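Side-chain contacts in transcriptional regulator, LacI family protein (Rhodococcus jostii, PDB 3K9C), which probably binds cis-regulatory DNA as a LacI-family transcription factor, its core built like a periplasmic sugar-binding protein: residues D109-A112 against G113-A117; L116-D119 against H120-L124; L201-L204 against V205-R209. One frame throughout, in Å; residues are numbered along the deposited sequence.

Contact 1 (D109-A112 against G113-A117)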
loop_
_atom_site.group_PDB
_atom_site.type_symbol
_atom_site.label_atom_id
_atom_site.label_comp_id
_atom_site.label_asym_id
_atom_site.label_seq_id
_atom_site.Cartn_x
_atom_site.Cartn_y
_atom_site.Cartn_z
ATOM N N ASP B 109 19.170 10.748 -7.654
ATOM C CA ASP B 109 19.500 11.499 -8.857
ATOM C C ASP B 109 18.511 11.071 -9.949
ATOM O O ASP B 109 18.824 10.206 -10.768
ATOM C CB ASP B 109 20.933 11.180 -9.295
ATOM C CG ASP B 109 21.462 12.165 -10.329
ATOM O OD1 ASP B 109 20.692 12.570 -11.230
ATOM O OD2 ASP B 109 22.656 12.525 -10.235
ATOM N N ASP B 110 17.323 11.675 -9.937
ATOM C CA ASP B 110 16.266 11.363 -10.898
ATOM C C ASP B 110 16.687 11.434 -12.359
ATOM O O ASP B 110 16.291 10.582 -13.155
ATOM C CB ASP B 110 15.042 12.271 -10.673
ATOM C CG ASP B 110 14.316 11.962 -9.363
ATOM O OD1 ASP B 110 14.121 10.766 -9.055
ATOM O OD2 ASP B 110 13.929 12.914 -8.648
ATOM N N VAL B 111 17.463 12.455 -12.720
ATOM C CA VAL B 111 17.933 12.586 -14.101
ATOM C C VAL B 111 18.757 11.348 -14.421
ATOM O O VAL B 111 18.518 10.672 -15.418
ATOM C CB VAL B 111 18.822 13.852 -14.290
ATOM C CG1 VAL B 111 19.474 13.846 -15.669
ATOM C CG2 VAL B 111 17.981 15.104 -14.124
ATOM N N ALA B 112 19.717 11.042 -13.552
ATOM C CA ALA B 112 20.576 9.875 -13.740
ATOM C C ALA B 112 19.763 8.588 -13.781
ATOM O O ALA B 112 20.034 7.699 -14.585
ATOM C CB ALA B 112 21.609 9.795 -12.611
ATOM N N GLY B 113 18.761 8.492 -12.911
ATOM C CA GLY B 113 17.942 7.292 -12.862
ATOM C C GLY B 113 17.213 6.972 -14.150
ATOM O O GLY B 113 17.275 5.843 -14.659
ATOM N N ILE B 114 16.521 7.965 -14.695
ATOM C CA ILE B 114 15.774 7.737 -15.916
ATOM C C ILE B 114 16.732 7.524 -17.083
ATOM O O ILE B 114 16.424 6.775 -18.012
ATOM C CB ILE B 114 14.756 8.895 -16.175
ATOM C CG1 ILE B 114 13.754 8.471 -17.246
ATOM C CG2 ILE B 114 15.476 10.164 -16.577
ATOM C CD1 ILE B 114 12.355 8.988 -16.998
ATOM N N THR B 115 17.909 8.149 -17.028
ATOM C CA THR B 115 18.893 7.957 -18.093
ATOM C C THR B 115 19.282 6.473 -18.132
ATOM O O THR B 115 19.479 5.908 -19.210
ATOM C CB THR B 115 20.165 8.824 -17.873
ATOM O OG1 THR B 115 19.795 10.199 -17.772
ATOM C CG2 THR B 115 21.126 8.677 -19.036
ATOM N N LEU B 116 19.388 5.844 -16.959
ATOM C CA LEU B 116 19.719 4.412 -16.890
ATOM C C LEU B 116 18.624 3.604 -17.583
ATOM O O LEU B 116 18.905 2.670 -18.335
ATOM C CB LEU B 116 19.833 3.944 -15.430
ATOM C CG LEU B 116 21.006 4.468 -14.598
ATOM C CD1 LEU B 116 20.842 4.022 -13.151
ATOM C CD2 LEU B 116 22.328 3.960 -15.184
ATOM N N ALA B 117 17.373 3.964 -17.305
ATOM C CA ALA B 117 16.223 3.295 -17.910
ATOM C C ALA B 117 16.312 3.417 -19.431
ATOM O O ALA B 117 16.176 2.430 -20.144
ATOM C CB ALA B 117 14.911 3.928 -17.396
#
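Asp-109 and Gly-113 meet in the N-capped first turn of helix 110-123, a local contact in the two-domain periplasmic-binding-protein fold of a LacI-type regulator. The helix follows strand 104-108 and packs on helix 140-153 and strand 188-191. Asp-109 is the N-cap. Its OD1 accepts from Ala-112 N at 2.9 Å, and the N-H comes from above the carboxylate plane, 50° out of it. The backbone of Asp-109 serves as well: Gly-113 N donates to Asp-109 O at 2.7 Å. Ile-114 N closes the next bond on Asp-110 O, while the Asp-110 carboxylate turns to a salt bridge with Arg-143. The Ile-114 side chain heads for Arg-143, Phe-147 and Val-190, but its CG2 branch stays near the backbone, 3.3 Å from Val-111 O. Leu-116 sets its CG 3.4 Å from Ala-112 O, whose bond comes from Leu-116 N. One carbonyl oxygen takes two donors from one residue. Thr-115 N reaches Val-111 O at 3.1 Å. Thr-115 OG1 lies beside its own backbone N (chi1 -57°), which brings it back over the same oxygen; it donates to Val-111 O at 2.7 Å, 41° above the carbonyl plane.

Contact 2 (L116-D119 against H120-L124); sequences LAVD and HLTEL
Thr-122 folds its side chain back on Val-118 and Asp-119 in the last turns of helix 110-123. The carbonyls of residues 116 to 119 all find a backbone donor four residues on. His-120 N donates to Leu-116 O at 2.9 Å, and Leu-121 N donates to Ala-117 O. Thr-122 N meets Val-118 O at 2.9 Å, almost head-on, with a C=O...N angle of 168°. Glu-123 N completes the series on Asp-119 O.

The Thr-122 hydroxyl adds a further donor. OG1 sits between its own backbone N and carbonyl carbon (chi1 55°), and this places it 3.1 Å from both Val-118 O and Asp-119 O. Its one proton can serve either of these acceptors, and which is not settled. The same torsion turns the methyl CG2 toward Val-118, where it lies 3.9 Å from CG1 as the two side chains cross obliquely. With an alanine here the hydroxyl and methyl are gone; one of the two carbonyls would probably lose its extra donor and a gap is likely to open beside Val-118 CG1, while the backbone bonds stay.

His-120 uses its ring outside the helix. With CG anti to the backbone N (chi1 170°), the ring leads away from residues 116-119, and NE2 is hydrogen-bonded to Thr-275 OG1. Leu-121 brings CG to 3.4 Å from Ala-117 O. Beyond that, its side chain packs with Ala-117 against Val-190 and Val-218, while Val-118 packs on Phe-147, Ala-150 and Met-151 of helix 140-153. Asp-119 and Glu-123 are more exposed. Such a helix, laid on the parallel sheet containing strands 188-191 and 216-218, is typical of the alpha/beta domains of periplasmic-binding-protein-like regulators.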
loop_
_atom_site.group_PDB
_atom_site.type_symbol
_atom_site.label_atom_id
_atom_site.label_comp_id
_atom_site.label_asym_id
_atom_site.label_seq_id
_atom_site.Cartn_x
_atom_site.Cartn_y
_atom_site.Cartn_z
ATOM N N LEU B 116 19.388 5.844 -16.959
ATOM C CA LEU B 116 19.719 4.412 -16.890
ATOM C C LEU B 116 18.624 3.604 -17.583
ATOM O O LEU B 116 18.905 2.670 -18.335
ATOM C CB LEU B 116 19.833 3.944 -15.430
ATOM C CG LEU B 116 21.006 4.468 -14.598
ATOM C CD1 LEU B 116 20.842 4.022 -13.151
ATOM C CD2 LEU B 116 22.328 3.960 -15.184
ATOM N N ALA B 117 17.373 3.964 -17.305
ATOM C CA ALA B 117 16.223 3.295 -17.910
ATOM C C ALA B 117 16.312 3.417 -19.431
ATOM O O ALA B 117 16.176 2.430 -20.144
ATOM C CB ALA B 117 14.911 3.928 -17.396
ATOM N N VAL B 118 16.543 4.633 -19.926
ATOM C CA VAL B 118 16.656 4.858 -21.369
ATOM C C VAL B 118 17.854 4.132 -21.973
ATOM O O VAL B 118 17.724 3.484 -23.006
ATOM C CB VAL B 118 16.761 6.367 -21.720
ATOM C CG1 VAL B 118 17.150 6.533 -23.200
ATOM C CG2 VAL B 118 15.419 7.058 -21.468
ATOM N N ASP B 119 19.017 4.233 -21.333
ATOM C CA ASP B 119 20.203 3.547 -21.851
ATOM C C ASP B 119 19.925 2.048 -21.974
ATOM O O ASP B 119 20.261 1.422 -22.980
ATOM C CB ASP B 119 21.408 3.770 -20.936
ATOM C CG ASP B 119 21.889 5.209 -20.941
ATOM O OD1 ASP B 119 21.524 5.964 -21.865
ATOM O OD2 ASP B 119 22.647 5.586 -20.021
ATOM N N HIS B 120 19.297 1.482 -20.946
ATOM C CA HIS B 120 18.962 0.064 -20.943
ATOM C C HIS B 120 18.080 -0.298 -22.134
ATOM O O HIS B 120 18.323 -1.297 -22.814
ATOM C CB HIS B 120 18.250 -0.299 -19.630
ATOM C CG HIS B 120 17.646 -1.669 -19.623
ATOM N ND1 HIS B 120 18.399 -2.814 -19.755
ATOM C CD2 HIS B 120 16.361 -2.072 -19.505
ATOM C CE1 HIS B 120 17.602 -3.867 -19.720
ATOM N NE2 HIS B 120 16.359 -3.444 -19.570
ATOM N N LEU B 121 17.054 0.515 -22.385
ATOM C CA LEU B 121 16.131 0.262 -23.492
ATOM C C LEU B 121 16.744 0.464 -24.881
ATOM O O LEU B 121 16.490 -0.318 -25.792
ATOM C CB LEU B 121 14.878 1.132 -23.348
ATOM C CG LEU B 121 13.970 0.755 -22.172
ATOM C CD1 LEU B 121 12.931 1.852 -21.961
ATOM C CD2 LEU B 121 13.311 -0.605 -22.435
ATOM N N THR B 122 17.541 1.509 -25.059
ATOM C CA THR B 122 18.145 1.719 -26.364
ATOM C C THR B 122 19.158 0.585 -26.600
ATOM O O THR B 122 19.249 0.047 -27.708
ATOM C CB THR B 122 18.800 3.132 -26.460
ATOM O OG1 THR B 122 19.744 3.307 -25.398
ATOM C CG2 THR B 122 17.718 4.232 -26.342
ATOM N N GLU B 123 19.876 0.182 -25.548
ATOM C CA GLU B 123 20.845 -0.906 -25.675
ATOM C C GLU B 123 20.158 -2.191 -26.125
ATOM O O GLU B 123 20.786 -3.040 -26.756
ATOM C CB GLU B 123 21.573 -1.163 -24.349
ATOM C CG GLU B 123 22.704 -2.192 -24.462
ATOM C CD GLU B 123 23.345 -2.540 -23.119
ATOM O OE1 GLU B 123 23.929 -1.638 -22.476
ATOM O OE2 GLU B 123 23.263 -3.716 -22.707
ATOM N N LEU B 124 18.873 -2.340 -25.793
ATOM C CA LEU B 124 18.107 -3.523 -26.198
ATOM C C LEU B 124 17.493 -3.301 -27.581
ATOM O O LEU B 124 16.710 -4.120 -28.071
ATOM C CB LEU B 124 17.003 -3.848 -25.174
ATOM C CG LEU B 124 17.401 -4.676 -23.941
ATOM C CD1 LEU B 124 16.286 -4.633 -22.886
ATOM C CD2 LEU B 124 17.681 -6.120 -24.364
#

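Contact 3 (L201-L204 against V205-R209)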
loop_
_atom_site.group_PDB
_atom_site.type_symbol
_atom_site.label_atom_id
_atom_site.label_comp_id
_atom_site.label_asym_id
_atom_site.label_seq_id
_atom_site.Cartn_x
_atom_site.Cartn_y
_atom_site.Cartn_z
ATOM N N LEU B 201 1.097 -2.271 -17.147
ATOM C CA LEU B 201 1.120 -3.717 -17.354
ATOM C C LEU B 201 -0.291 -4.295 -17.343
ATOM O O LEU B 201 -0.594 -5.197 -18.123
ATOM C CB LEU B 201 1.942 -4.402 -16.259
ATOM C CG LEU B 201 3.444 -4.123 -16.238
ATOM C CD1 LEU B 201 4.048 -4.682 -14.955
ATOM C CD2 LEU B 201 4.097 -4.743 -17.463
ATOM N N ASP B 202 -1.138 -3.788 -16.443
ATOM C CA ASP B 202 -2.521 -4.257 -16.337
ATOM C C ASP B 202 -3.273 -4.026 -17.637
ATOM O O ASP B 202 -4.034 -4.886 -18.087
ATOM C CB ASP B 202 -3.287 -3.526 -15.234
ATOM C CG ASP B 202 -2.697 -3.734 -13.864
ATOM O OD1 ASP B 202 -2.125 -4.816 -13.604
ATOM O OD2 ASP B 202 -2.832 -2.804 -13.034
ATOM N N LEU B 203 -3.077 -2.852 -18.224
ATOM C CA LEU B 203 -3.742 -2.512 -19.470
ATOM C C LEU B 203 -3.201 -3.339 -20.623
ATOM O O LEU B 203 -3.967 -3.892 -21.412
ATOM C CB LEU B 203 -3.551 -1.028 -19.802
ATOM C CG LEU B 203 -4.190 -0.662 -21.145
ATOM C CD1 LEU B 203 -5.691 -0.616 -20.952
ATOM C CD2 LEU B 203 -3.682 0.671 -21.656
ATOM N N LEU B 204 -1.877 -3.410 -20.723
ATOM C CA LEU B 204 -1.230 -4.156 -21.799
ATOM C C LEU B 204 -1.628 -5.626 -21.842
ATOM O O LEU B 204 -1.888 -6.166 -22.913
ATOM C CB LEU B 204 0.295 -4.046 -21.677
ATOM C CG LEU B 204 0.910 -2.689 -22.032
ATOM C CD1 LEU B 204 2.419 -2.742 -21.845
ATOM C CD2 LEU B 204 0.569 -2.347 -23.474
ATOM N N VAL B 205 -1.670 -6.276 -20.685
ATOM C CA VAL B 205 -2.031 -7.686 -20.651
ATOM C C VAL B 205 -3.512 -7.869 -20.979
ATOM O O VAL B 205 -3.887 -8.836 -21.626
ATOM C CB VAL B 205 -1.704 -8.323 -19.273
ATOM C CG1 VAL B 205 -2.578 -7.738 -18.196
ATOM C CG2 VAL B 205 -1.883 -9.830 -19.345
ATOM N N ARG B 206 -4.346 -6.927 -20.546
ATOM C CA ARG B 206 -5.783 -7.000 -20.808
ATOM C C ARG B 206 -6.086 -6.631 -22.251
ATOM O O ARG B 206 -7.186 -6.875 -22.750
ATOM C CB ARG B 206 -6.549 -6.061 -19.873
ATOM C CG ARG B 206 -6.606 -6.529 -18.432
ATOM C CD ARG B 206 -7.262 -5.482 -17.547
ATOM N NE ARG B 206 -7.487 -5.969 -16.189
ATOM C CZ ARG B 206 -6.526 -6.334 -15.345
ATOM N NH1 ARG B 206 -5.249 -6.271 -15.707
ATOM N NH2 ARG B 206 -6.846 -6.766 -14.131
ATOM N N SER B 207 -5.101 -6.043 -22.917
ATOM C CA SER B 207 -5.255 -5.637 -24.304
ATOM C C SER B 207 -4.720 -6.714 -25.233
ATOM O O SER B 207 -4.745 -6.561 -26.452
ATOM C CB SER B 207 -4.516 -4.324 -24.541
ATOM O OG SER B 207 -5.059 -3.310 -23.714
ATOM N N GLY B 208 -4.235 -7.800 -24.643
ATOM C CA GLY B 208 -3.702 -8.899 -25.428
ATOM C C GLY B 208 -2.254 -8.738 -25.852
ATOM O O GLY B 208 -1.742 -9.534 -26.638
ATOM N N ARG B 209 -1.580 -7.717 -25.340
ATOM C CA ARG B 209 -0.187 -7.507 -25.710
ATOM C C ARG B 209 0.746 -8.102 -24.665
ATOM O O ARG B 209 0.497 -7.990 -23.462
ATOM C CB ARG B 209 0.084 -6.016 -25.896
ATOM C CG ARG B 209 -0.741 -5.398 -27.015
ATOM C CD ARG B 209 -0.364 -3.946 -27.238
ATOM N NE ARG B 209 -1.108 -3.335 -28.337
ATOM C CZ ARG B 209 -2.423 -3.144 -28.339
ATOM N NH1 ARG B 209 -3.157 -3.515 -27.297
ATOM N NH2 ARG B 209 -3.007 -2.573 -29.382
HETATM O O HOH W 1 -2.814 -7.628 -14.180
#
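Arg-206 reaches back one turn to Asp-202 at the C-terminal end of helix 194-206. Its NH1 donates to Asp-202 O at 3.0 Å, with the oxygen at the edge of the guanidinium and near its plane. Arg-206 N binds the same oxygen at 3.2 Å from the opposite face of the carbonyl. The two side chains lie side by side, pointing the same way. Their charges stop short of a salt bridge, Asp-202 OD1 being 4.0 Å from Arg-206 NH1. A water spans this gap, donating to OD1 and accepting from NH1. Just past the helix, Ser-207 OG lies beside its own backbone N (chi1 -61°), which turns it back to donate to Leu-203 O at 2.6 Å.

Further out, Leu-201 and Leu-204 pack on Val-217 of strand 216-218, and Leu-203 touches Met-176 of helix 169-181. Asp-202 and Arg-206 also pack on His-230 of the second subunit. Gly-208 then leaves helical angles with a positive phi (84°), where a CB would jam against Ser-207 O. Gly-208 N bonds to Val-205 O at 3.2 Å, and Arg-209 N to Leu-204 O at 2.9 Å. This is a Schellman motif, closing the helix of the beta-alpha-beta unit 188-218.

In the fold
Contact 1 and contact 2 are successive parts of helix 110-123, from its N-cap to its last turns. They share Leu-116 and Ala-117, and their centres are 11 Å apart. Contact 3 ends a different helix, 194-206. Its centre is 26 Å from that of contact 1 and 22 Å from that of contact 2, and the nearest atoms of contacts 2 and 3 are still about 11 Å apart. Strand 216-218 takes side chains from both contact 2 and contact 3. A glycerol, probably from the crystallisation liquor, lies about 5 Å from the Asp-110 side chain in contact 1. Of the three, contact 3 meets the second subunit.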